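Local coordinates for protein Myo-inositol dehydrogenase (PDB 3EUW) that probably oxidises myo-inositol with NAD+ as cofactor, as a tetrameric member of the Gfo/Idh/MocA family of oxidoreductases, at residues Arg261-Ala265 with Glu266-Gln270; Pro273-Phe277 with Phe278-Tyr282; Gly13-Gly16 with His17-Ala21; Gln202-Glu206 with Phe207-Asp211; Leu179-Ala182 with Arg183-Val186. All coordinates share one frame; numbering follows the deposited sequence.

In the fold
Interactions 2 and 3 touch: their centres lie about 15 Å apart, and Leu-279 packs against Arg-14 and Val-18 on the first helix of the Rossmann domain. Interaction 3 carries two glycines of a GxGxxG pattern, consistent with a dinucleotide-binding turn, though no dinucleotide is bound in this model; its Ala-20 side chain is about 10 Å from the bound sodium ion. Residues 273-282 follow, after a two-residue gap, on interaction 1, a hairpin arm centred about 36 Å from the middle of the chain, where it meets two other subunits. Interactions 4 and 5, about 27 Å between centres, end two helices that precede strands of the large mixed sheet; interaction 5 comes within about 6 Å of interaction 2 at the nearest atoms.

Interaction 1: Arg261-Ala265 with Glu266-Gln270; sequences RKHNA and ESTEQ
Arg-261 lies in the outgoing strand (260-263) of a beta hairpin, its NH1 2.9 Å from Glu-269 O at the edge of the guanidinium; the rest of that group forms salt bridges with Glu-269 of one neighbouring subunit and Asp-253 of another. Residues 261-263 pair antiparallel with a strand of the latter, which carries the sheet across the interface. Lys-262 and Gln-270 make an antiparallel hydrogen-bonded pair: Lys-262 N gives to Gln-270 O at 2.8 Å, on a lone pair, and Lys-262 O takes Gln-270 N in return. Their side chains lie on the same face, and Lys-262 NZ goes on to a salt bridge with Glu-142 of the Asp-253 subunit. His-263 brings the edge of its ring to Thr-268, CD2 to CB 3.4 Å, while NE2 makes a weak bond to Glu-269 OE2, whose carboxylate stands steeply to the ring at 78°. Asn-264 closes the turn. With chi1 at 54° its amide folds back over the loop, where OD1 accepts from both Glu-266 N (2.8 Å) and Ser-267 N (3.2 Å). Its own N-H returns a nearly straight bond to Ser-267 O. That carbonyl is gripped from the opposite face of its plane by Gln-270 NE2, at 3.2 Å.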
# COMPACT_ATOMS: atom_id res chain seq x y z
N ARG A 261 7.60 6.59 -4.12
CA ARG A 261 7.85 5.16 -4.24
C ARG A 261 8.68 4.89 -5.49
O ARG A 261 8.40 5.45 -6.55
CB ARG A 261 6.54 4.39 -4.32
CG ARG A 261 5.83 4.28 -2.98
CD ARG A 261 4.45 3.67 -3.15
NE ARG A 261 3.74 3.61 -1.88
CZ ARG A 261 3.99 2.71 -0.93
NH1 ARG A 261 4.94 1.80 -1.12
NH2 ARG A 261 3.30 2.74 0.20
N LYS A 262 9.69 4.05 -5.35
CA LYS A 262 10.55 3.72 -6.48
C LYS A 262 10.34 2.27 -6.92
O LYS A 262 10.13 1.38 -6.09
CB LYS A 262 12.02 3.94 -6.12
CG LYS A 262 12.96 3.71 -7.30
CD LYS A 262 14.39 4.13 -7.02
CE LYS A 262 15.07 3.20 -6.04
NZ LYS A 262 16.48 3.60 -5.81
N HIS A 263 10.38 2.05 -8.22
CA HIS A 263 10.21 0.72 -8.78
C HIS A 263 11.30 0.47 -9.81
O HIS A 263 11.45 1.24 -10.75
CB HIS A 263 8.85 0.59 -9.45
CG HIS A 263 7.70 1.06 -8.61
ND1 HIS A 263 7.46 2.39 -8.36
CD2 HIS A 263 6.72 0.37 -7.98
CE1 HIS A 263 6.37 2.51 -7.62
NE2 HIS A 263 5.90 1.30 -7.38
N ASN A 264 12.07 -0.58 -9.61
CA ASN A 264 13.12 -0.94 -10.55
C ASN A 264 13.28 -2.46 -10.59
O ASN A 264 12.40 -3.18 -10.12
CB ASN A 264 14.46 -0.26 -10.21
CG ASN A 264 14.91 -0.51 -8.78
OD1 ASN A 264 14.66 -1.57 -8.20
ND2 ASN A 264 15.60 0.48 -8.20
N ALA A 265 14.38 -2.93 -11.16
CA ALA A 265 14.63 -4.37 -11.27
C ALA A 265 14.87 -5.04 -9.91
O ALA A 265 14.72 -6.25 -9.78
CB ALA A 265 15.82 -4.62 -12.21
N GLU A 266 15.23 -4.24 -8.90
CA GLU A 266 15.50 -4.78 -7.57
C GLU A 266 14.22 -5.04 -6.77
O GLU A 266 14.10 -6.07 -6.12
CB GLU A 266 16.42 -3.84 -6.79
CG GLU A 266 17.65 -3.40 -7.58
CD GLU A 266 18.72 -2.76 -6.71
OE1 GLU A 266 18.39 -1.88 -5.88
OE2 GLU A 266 19.91 -3.13 -6.85
N SER A 267 13.28 -4.11 -6.82
CA SER A 267 12.02 -4.26 -6.11
C SER A 267 11.08 -3.10 -6.41
O SER A 267 11.51 -2.05 -6.90
CB SER A 267 12.24 -4.34 -4.60
OG SER A 267 12.65 -3.10 -4.05
N THR A 268 9.80 -3.29 -6.13
CA THR A 268 8.81 -2.25 -6.36
C THR A 268 8.29 -1.67 -5.04
O THR A 268 8.64 -2.16 -3.96
CB THR A 268 7.61 -2.79 -7.17
OG1 THR A 268 7.02 -3.89 -6.47
CG2 THR A 268 8.07 -3.24 -8.54
N GLU A 269 7.46 -0.64 -5.14
CA GLU A 269 6.88 0.01 -3.96
C GLU A 269 7.89 0.51 -2.93
O GLU A 269 7.55 0.65 -1.76
CB GLU A 269 5.90 -0.93 -3.26
CG GLU A 269 4.47 -0.89 -3.80
CD GLU A 269 4.39 -1.34 -5.23
OE1 GLU A 269 5.05 -2.34 -5.55
OE2 GLU A 269 3.66 -0.71 -6.03
N GLN A 270 9.13 0.77 -3.35
CA GLN A 270 10.14 1.25 -2.41
C GLN A 270 9.78 2.63 -1.87
O GLN A 270 9.74 3.60 -2.62
CB GLN A 270 11.51 1.30 -3.08
CG GLN A 270 12.00 -0.04 -3.59
CD GLN A 270 13.44 0.03 -4.04
OE1 GLN A 270 14.33 0.33 -3.25
NE2 GLN A 270 13.68 -0.24 -5.31
O HOH W 1 16.64 0.31 -5.56
O HOH W 2 15.84 2.51 -2.79

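Interaction 2: Pro273-Phe277 with Phe278-Tyr282; sequences PIFNF and FLERY
The ring of Phe-275 and the side chain of Glu-280 cross at about a right angle, and the glutamate sets its CB over one face of the ring. Glu-280 CB sits 4.2 Å from the Phe-275 ring centroid, 23° off the normal, a CH-pi contact displaced toward the CD1 side. Extended beyond CG (chi2 -175°), the chain carries OE1 out past the rim, 3.5 Å from Phe-275 CD1. The same oxygen meets a second ring differently: Phe-277 lies alongside Glu-280, pointing the same way, and presents its edge, with CD2 3.6 Å from Glu-280 OE1. The ring and carboxylate planes are 54° apart there. Water 3 fixes the carboxylate further by donating to OE1 at 2.8 Å while accepting from Asn-276 N.

Phe-277 is also the N-cap residue of the short helix 278-281. Its carbonyl oxygen takes a nearly straight bond from Arg-281 N, 3.1 Å, and a weaker one from Glu-280 N. Water 4 accepts from Phe-278 N at 2.8 Å, giving that first-turn amide a partner. Beyond CB, Arg-281 turns away from the loop, bent at chi2, and its guanidinium goes to a salt bridge with Asp-128.

The loop is tied down by backbone bonds from Ile-274 to Tyr-235 and from Phe-275 to Tyr-237 and Ile-255. Arg-281 and Tyr-282 pack on Phe-131 of helix 129-139, just where helix 283-299 begins, and Leu-279 reaches across to helix 14-25 of the Rossmann domain.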
# COMPACT_ATOMS: atom_id res chain seq x y z
N PRO A 273 12.50 5.55 4.24
CA PRO A 273 12.58 4.90 5.54
C PRO A 273 11.59 5.78 6.32
O PRO A 273 11.38 6.94 5.95
CB PRO A 273 14.03 5.16 5.97
CG PRO A 273 14.76 5.15 4.66
CD PRO A 273 13.84 5.96 3.77
N ILE A 274 10.99 5.27 7.38
CA ILE A 274 10.03 6.08 8.11
C ILE A 274 10.74 7.09 9.01
O ILE A 274 11.95 6.99 9.20
CB ILE A 274 9.10 5.20 8.93
CG1 ILE A 274 9.88 4.48 10.04
CG2 ILE A 274 8.44 4.18 7.99
CD1 ILE A 274 9.00 3.63 10.98
N PHE A 275 10.00 8.05 9.57
CA PHE A 275 10.62 9.03 10.44
C PHE A 275 11.49 8.37 11.51
O PHE A 275 11.11 7.36 12.12
CB PHE A 275 9.57 9.92 11.10
CG PHE A 275 9.10 11.04 10.22
CD1 PHE A 275 10.01 11.86 9.57
CD2 PHE A 275 7.74 11.27 10.04
CE1 PHE A 275 9.58 12.90 8.75
CE2 PHE A 275 7.29 12.31 9.24
CZ PHE A 275 8.21 13.12 8.59
N ASN A 276 12.67 8.95 11.72
CA ASN A 276 13.64 8.42 12.66
C ASN A 276 13.60 9.06 14.04
O ASN A 276 14.04 8.45 15.01
CB ASN A 276 15.05 8.60 12.09
CG ASN A 276 16.10 7.86 12.89
OD1 ASN A 276 16.28 6.65 12.71
ND2 ASN A 276 16.77 8.56 13.79
N PHE A 277 13.09 10.28 14.13
CA PHE A 277 13.05 10.99 15.40
C PHE A 277 11.63 11.22 15.90
O PHE A 277 10.72 11.57 15.13
CB PHE A 277 13.78 12.32 15.25
CG PHE A 277 15.21 12.17 14.80
CD1 PHE A 277 16.16 11.59 15.63
CD2 PHE A 277 15.60 12.60 13.53
CE1 PHE A 277 17.50 11.43 15.21
CE2 PHE A 277 16.93 12.45 13.10
CZ PHE A 277 17.87 11.87 13.94
N PHE A 278 11.44 11.02 17.20
CA PHE A 278 10.13 11.18 17.79
C PHE A 278 9.56 12.58 17.56
O PHE A 278 8.37 12.72 17.29
CB PHE A 278 10.18 10.84 19.29
CG PHE A 278 11.05 11.77 20.10
CD1 PHE A 278 10.55 12.98 20.57
CD2 PHE A 278 12.36 11.42 20.40
CE1 PHE A 278 11.35 13.85 21.32
CE2 PHE A 278 13.18 12.27 21.15
CZ PHE A 278 12.67 13.49 21.61
N LEU A 279 10.41 13.60 17.63
CA LEU A 279 9.95 14.97 17.45
C LEU A 279 9.30 15.17 16.08
O LEU A 279 8.38 15.96 15.94
CB LEU A 279 11.12 15.95 17.64
CG LEU A 279 12.19 16.06 16.55
CD1 LEU A 279 11.73 17.05 15.49
CD2 LEU A 279 13.52 16.53 17.16
N GLU A 280 9.78 14.44 15.09
CA GLU A 280 9.22 14.55 13.75
C GLU A 280 7.94 13.73 13.60
O GLU A 280 6.95 14.20 13.03
CB GLU A 280 10.22 14.07 12.70
CG GLU A 280 11.52 14.83 12.62
CD GLU A 280 12.38 14.35 11.46
OE1 GLU A 280 12.72 13.14 11.43
OE2 GLU A 280 12.69 15.17 10.57
N ARG A 281 7.97 12.50 14.08
CA ARG A 281 6.82 11.62 13.98
C ARG A 281 5.63 12.23 14.70
O ARG A 281 4.51 12.18 14.22
CB ARG A 281 7.13 10.25 14.58
CG ARG A 281 5.91 9.34 14.69
CD ARG A 281 5.25 9.10 13.33
NE ARG A 281 4.01 8.34 13.47
CZ ARG A 281 2.88 8.83 13.97
NH1 ARG A 281 2.81 10.09 14.38
NH2 ARG A 281 1.82 8.05 14.07
N TYR A 282 5.89 12.83 15.86
CA TYR A 282 4.83 13.40 16.66
C TYR A 282 4.68 14.92 16.62
O TYR A 282 4.18 15.52 17.57
CB TYR A 282 4.96 12.90 18.10
CG TYR A 282 4.67 11.42 18.18
CD1 TYR A 282 3.45 10.91 17.73
CD2 TYR A 282 5.63 10.52 18.64
CE1 TYR A 282 3.19 9.55 17.73
CE2 TYR A 282 5.38 9.14 18.66
CZ TYR A 282 4.16 8.67 18.20
OH TYR A 282 3.91 7.32 18.20
O HOH W 3 13.80 11.02 9.88
O HOH W 4 13.19 9.10 18.26

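Interaction 3: Gly13-Gly16 with His17-Ala21; sequences GRIG and HVHAA
Gly-13 and His-17 join at the N-terminal end of helix 14-25, the first helix of the beta-alpha-beta unit that opens the Rossmann fold. Gly-13 and Gly-16 belong to a GxGxxG pattern, consistent with the glycine-rich turn at which this fold receives the pyrophosphate of its dinucleotide.

Backbone hydrogen bonds come first. Gly-13 is the N-cap, and its carbonyl oxygen accepts from His-17 N at 2.9 Å to begin the i to i+4 series. Val-18, His-19 and Ala-20 continue it with bonds to Arg-14, Ile-15 and Gly-16, the last 2.9 Å from Ala-20 N to Gly-16 O.

One side-chain bond joins them. The His-17 ring swings back toward the cap (chi1 -85°), and ND1 donates to the same Gly-13 oxygen at 2.8 Å. The bond is almost straight, 169°, and lies in the ring plane, although it arrives well above the carbonyl plane. Two donors from one residue thus hold this oxygen and fix the rotation of the imidazole.

Packing accounts for the rest. Ile-15 CG1 rests against His-19, 3.6 Å from NE2, a nitrogen that is hydrogen-bonded to Glu-95. Ile-15 and Val-18 both touch Tyr-286 of helix 283-299, while His-17 and Ala-20 lean on Leu-45 of helix 39-47.

Flat groups meet last. Arg-14 is bent at chi2 and chi3, which curls its guanidinium over the imidazole with the two planes 46° apart; NH2 sits over the ring centre, 3.3 Å from His-17 CG.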
# COMPACT_ATOMS: atom_id res chain seq x y z
N GLY A 13 16.25 21.80 26.77
CA GLY A 13 16.69 20.69 25.95
C GLY A 13 15.90 20.55 24.67
O GLY A 13 15.20 21.47 24.25
N ARG A 14 16.00 19.38 24.04
CA ARG A 14 15.32 19.12 22.78
C ARG A 14 13.79 19.21 22.89
O ARG A 14 13.14 19.87 22.07
CB ARG A 14 15.71 17.74 22.25
CG ARG A 14 15.43 17.53 20.76
CD ARG A 14 16.43 18.27 19.86
NE ARG A 14 16.85 19.55 20.43
CZ ARG A 14 17.27 20.59 19.72
NH1 ARG A 14 17.34 20.51 18.39
NH2 ARG A 14 17.64 21.71 20.33
N ILE A 15 13.22 18.55 23.89
CA ILE A 15 11.78 18.60 24.08
C ILE A 15 11.40 20.05 24.39
O ILE A 15 10.36 20.54 23.93
CB ILE A 15 11.33 17.63 25.21
CG1 ILE A 15 9.81 17.63 25.31
CG2 ILE A 15 11.93 18.04 26.53
CD1 ILE A 15 9.13 17.00 24.11
N GLY A 16 12.25 20.74 25.13
CA GLY A 16 12.00 22.13 25.46
C GLY A 16 11.90 22.97 24.20
O GLY A 16 11.06 23.86 24.09
N HIS A 17 12.75 22.67 23.22
CA HIS A 17 12.73 23.40 21.97
C HIS A 17 11.41 23.22 21.23
O HIS A 17 10.91 24.16 20.62
CB HIS A 17 13.89 22.97 21.07
CG HIS A 17 15.17 23.69 21.35
ND1 HIS A 17 15.92 23.48 22.49
CD2 HIS A 17 15.82 24.63 20.63
CE1 HIS A 17 16.98 24.26 22.46
NE2 HIS A 17 16.95 24.97 21.35
N VAL A 18 10.86 22.01 21.29
CA VAL A 18 9.60 21.72 20.63
C VAL A 18 8.45 22.50 21.28
O VAL A 18 7.68 23.16 20.61
CB VAL A 18 9.28 20.21 20.68
CG1 VAL A 18 7.86 19.95 20.19
CG2 VAL A 18 10.27 19.45 19.82
N HIS A 19 8.34 22.41 22.60
CA HIS A 19 7.28 23.13 23.29
C HIS A 19 7.39 24.65 23.06
O HIS A 19 6.40 25.31 22.75
CB HIS A 19 7.32 22.83 24.78
CG HIS A 19 6.91 21.44 25.13
ND1 HIS A 19 5.70 20.90 24.75
CD2 HIS A 19 7.54 20.48 25.85
CE1 HIS A 19 5.60 19.67 25.22
NE2 HIS A 19 6.70 19.39 25.89
N ALA A 20 8.60 25.18 23.21
CA ALA A 20 8.82 26.62 23.02
C ALA A 20 8.33 27.03 21.64
O ALA A 20 7.57 27.98 21.51
CB ALA A 20 10.31 26.97 23.18
N ALA A 21 8.77 26.30 20.62
CA ALA A 21 8.36 26.61 19.26
C ALA A 21 6.85 26.46 19.07
O ALA A 21 6.23 27.21 18.32
CB ALA A 21 9.11 25.72 18.28

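Interaction 4: Gln202-Glu206 with Phe207-Asp211; sequences QEIAE and FNDYD
Ile-204 O is held from opposite faces of its carbonyl plane, by Phe-207 N at 3.2 Å and Asp-209 N at 3.3 Å. The second bond, with Asn-208 N to Ala-205 O at 3.1 Å, makes a Schellman motif that ends helix 202-206. Asn-208 is its C-prime residue, and its positive phi of 53° lets the chain reverse. The returning chain then wraps round the Ile-204 side chain. Its CG2 branch, anti to the backbone N, lies 3.7 Å from Asp-209 CB and also presses on the Tyr-210 carbonyl. The other branch continues extended past CG1 until CD1 meets Asp-211 CB at 3.6 Å, the two side chains crossing at about a right angle. Phe-207 turns back along the helix instead: its CD2 comes 3.3 Å from Glu-203 O, and the ring runs side by side with Glu-206.

Both aspartates bind beyond the turn. Asp-209 OD1 accepts from Ile-170 N, and Asp-211 takes the backbone amides of Val-199, Phe-200 and Ser-201. Asp-211 thus ties the turn to the loop leading into the helix, and Asp-209 to the start of helix 169-185. Phe-207 and Glu-203 pack on helix 161-166, and strand 212-219 starts directly after Asp-211.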
# COMPACT_ATOMS: atom_id res chain seq x y z
N GLN A 202 25.11 -4.92 24.22
CA GLN A 202 26.00 -5.26 25.34
C GLN A 202 25.78 -4.20 26.43
O GLN A 202 25.80 -4.47 27.63
CB GLN A 202 27.48 -5.23 24.92
CG GLN A 202 27.91 -6.24 23.86
CD GLN A 202 27.45 -5.87 22.46
OE1 GLN A 202 27.19 -4.71 22.16
NE2 GLN A 202 27.38 -6.86 21.58
N GLU A 203 25.56 -2.97 25.97
CA GLU A 203 25.32 -1.83 26.83
C GLU A 203 24.06 -1.98 27.69
O GLU A 203 24.09 -1.76 28.90
CB GLU A 203 25.21 -0.59 25.95
CG GLU A 203 24.97 0.70 26.67
CD GLU A 203 25.00 1.87 25.72
OE1 GLU A 203 24.30 1.81 24.68
OE2 GLU A 203 25.73 2.85 26.00
N ILE A 204 22.94 -2.35 27.06
CA ILE A 204 21.69 -2.53 27.80
C ILE A 204 21.82 -3.71 28.76
O ILE A 204 21.32 -3.66 29.88
CB ILE A 204 20.49 -2.74 26.82
CG1 ILE A 204 20.21 -1.42 26.09
CG2 ILE A 204 19.25 -3.24 27.57
CD1 ILE A 204 19.17 -1.55 25.00
N ALA A 205 22.50 -4.76 28.33
CA ALA A 205 22.72 -5.93 29.17
C ALA A 205 23.60 -5.55 30.37
O ALA A 205 23.47 -6.09 31.47
CB ALA A 205 23.39 -7.04 28.34
N GLU A 206 24.50 -4.60 30.15
CA GLU A 206 25.39 -4.12 31.20
C GLU A 206 24.62 -3.50 32.37
O GLU A 206 25.04 -3.58 33.52
CB GLU A 206 26.37 -3.09 30.59
CG GLU A 206 27.02 -2.14 31.59
CD GLU A 206 27.97 -1.13 30.92
OE1 GLU A 206 27.59 -0.54 29.89
OE2 GLU A 206 29.08 -0.91 31.45
N PHE A 207 23.48 -2.89 32.07
CA PHE A 207 22.65 -2.26 33.08
C PHE A 207 21.52 -3.14 33.60
O PHE A 207 20.59 -2.65 34.24
CB PHE A 207 22.05 -0.97 32.53
CG PHE A 207 23.03 0.15 32.39
CD1 PHE A 207 23.60 0.74 33.51
CD2 PHE A 207 23.41 0.60 31.13
CE1 PHE A 207 24.53 1.77 33.39
CE2 PHE A 207 24.33 1.63 30.99
CZ PHE A 207 24.90 2.22 32.12
N ASN A 208 21.59 -4.44 33.32
CA ASN A 208 20.53 -5.35 33.77
C ASN A 208 19.16 -4.84 33.32
O ASN A 208 18.25 -4.63 34.11
CB ASN A 208 20.56 -5.49 35.29
CG ASN A 208 21.81 -6.18 35.77
OD1 ASN A 208 22.73 -5.54 36.28
ND2 ASN A 208 21.86 -7.49 35.60
N ASP A 209 19.05 -4.65 32.01
CA ASP A 209 17.84 -4.16 31.39
C ASP A 209 17.65 -5.04 30.14
O ASP A 209 18.54 -5.83 29.79
CB ASP A 209 18.03 -2.68 31.03
CG ASP A 209 16.75 -2.01 30.56
OD1 ASP A 209 15.66 -2.60 30.69
OD2 ASP A 209 16.85 -0.88 30.06
N TYR A 210 16.51 -4.92 29.47
CA TYR A 210 16.26 -5.74 28.28
C TYR A 210 16.29 -4.86 27.04
O TYR A 210 15.90 -3.69 27.09
CB TYR A 210 14.88 -6.41 28.35
CG TYR A 210 14.63 -7.24 29.59
CD1 TYR A 210 15.22 -8.49 29.76
CD2 TYR A 210 13.78 -6.78 30.59
CE1 TYR A 210 14.97 -9.26 30.90
CE2 TYR A 210 13.52 -7.54 31.73
CZ TYR A 210 14.12 -8.78 31.88
OH TYR A 210 13.83 -9.53 32.99
N ASP A 211 16.77 -5.41 25.92
CA ASP A 211 16.77 -4.62 24.70
C ASP A 211 15.53 -4.93 23.86
O ASP A 211 15.36 -4.36 22.78
CB ASP A 211 18.07 -4.83 23.89
CG ASP A 211 18.28 -6.27 23.47
OD1 ASP A 211 17.30 -7.02 23.37
OD2 ASP A 211 19.45 -6.62 23.21

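Interaction 5: Leu179-Ala182 with Arg183-Val186; sequences LDMA and RFFV
Met-181, a selenomethionine here, sends its side chain along the helix toward Phe-184 and Phe-185. CB leads to CG anti to N (chi1 170°), and the chain then bends at chi2 and chi3. The contact across the segments is made by SE, 4.0 Å from Phe-184 CD2 and 4.0 Å from Phe-185 CE2. Both approaches are Met-aromatic contacts at the ring edge: SE lies 5.4 Å from the centroid of Phe-184 and 5.3 Å from that of Phe-185, at 90° to each normal. The Phe-184 side chain is crossed at a slant, whereas Phe-185 runs beside the selenomethionine. The chain ends in the CE methyl, and Met-181 packs further on Arg-125, on Ile-151 of strand 146-154 and on Phe-131 of helix 129-139. All this belongs to the last turns of helix 169-185 in the C-terminal domain; Phe-185 packs on the same elements, Leu-179 and Arg-183 on helix 307-326. The Phe-185 ring also turns its edge to Met-181 O, CD2 lying 3.5 Å from it. The helix finishes with Val-186 N bonded to Ala-182 O at 2.8 Å. Water 5 bridges Asp-180 OD1 and Arg-183 NH1, which also form salt bridges, to Arg-126 and Asp-309 respectively.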
# COMPACT_ATOMS: atom_id res chain seq x y z
N LEU A 179 1.88 1.41 27.45
CA LEU A 179 0.98 1.01 28.52
C LEU A 179 -0.11 2.06 28.68
O LEU A 179 -1.26 1.72 28.97
CB LEU A 179 1.76 0.85 29.82
CG LEU A 179 2.70 -0.36 29.77
CD1 LEU A 179 3.64 -0.31 30.96
CD2 LEU A 179 1.87 -1.67 29.75
N ASP A 180 0.24 3.32 28.49
CA ASP A 180 -0.76 4.37 28.60
C ASP A 180 -1.70 4.33 27.39
O ASP A 180 -2.90 4.52 27.53
CB ASP A 180 -0.12 5.76 28.68
CG ASP A 180 -1.16 6.87 28.69
OD1 ASP A 180 -1.81 7.04 29.74
OD2 ASP A 180 -1.35 7.55 27.66
N MSE A 181 -1.13 4.08 26.22
CA MSE A 181 -1.93 4.01 25.00
C MSE A 181 -2.95 2.89 25.20
O MSE A 181 -4.12 2.99 24.81
CB MSE A 181 -1.02 3.73 23.81
CG MSE A 181 -1.75 3.39 22.51
SE MSE A 181 -2.65 4.99 21.91
CE MSE A 181 -1.18 6.24 21.63
N ALA A 182 -2.50 1.82 25.83
CA ALA A 182 -3.36 0.70 26.09
C ALA A 182 -4.55 1.14 26.96
O ALA A 182 -5.69 0.81 26.64
CB ALA A 182 -2.58 -0.40 26.77
N ARG A 183 -4.30 1.88 28.04
CA ARG A 183 -5.38 2.34 28.91
C ARG A 183 -6.29 3.35 28.21
O ARG A 183 -7.45 3.50 28.57
CB ARG A 183 -4.83 2.95 30.20
CG ARG A 183 -4.29 1.91 31.17
CD ARG A 183 -4.14 2.46 32.59
NE ARG A 183 -5.42 2.93 33.11
CZ ARG A 183 -5.75 4.21 33.26
NH1 ARG A 183 -4.88 5.17 32.94
NH2 ARG A 183 -6.96 4.52 33.70
N PHE A 184 -5.75 4.03 27.20
CA PHE A 184 -6.51 5.00 26.43
C PHE A 184 -7.67 4.24 25.78
O PHE A 184 -8.77 4.77 25.63
CB PHE A 184 -5.61 5.64 25.37
CG PHE A 184 -6.25 6.74 24.56
CD1 PHE A 184 -7.33 7.47 25.06
CD2 PHE A 184 -5.72 7.11 23.33
CE1 PHE A 184 -7.86 8.55 24.35
CE2 PHE A 184 -6.24 8.20 22.61
CZ PHE A 184 -7.31 8.92 23.13
N PHE A 185 -7.39 2.99 25.42
CA PHE A 185 -8.38 2.13 24.78
C PHE A 185 -9.16 1.28 25.78
O PHE A 185 -10.38 1.14 25.66
CB PHE A 185 -7.70 1.20 23.76
CG PHE A 185 -7.48 1.84 22.41
CD1 PHE A 185 -8.41 1.72 21.39
CD2 PHE A 185 -6.35 2.62 22.18
CE1 PHE A 185 -8.22 2.36 20.16
CE2 PHE A 185 -6.15 3.26 20.96
CZ PHE A 185 -7.09 3.13 19.95
N VAL A 186 -8.46 0.72 26.75
CA VAL A 186 -9.06 -0.14 27.77
C VAL A 186 -8.54 0.32 29.13
O VAL A 186 -7.52 -0.16 29.61
CB VAL A 186 -8.66 -1.61 27.55
CG1 VAL A 186 -9.35 -2.50 28.56
CG2 VAL A 186 -9.00 -2.03 26.11
O HOH W 5 -2.04 5.52 31.77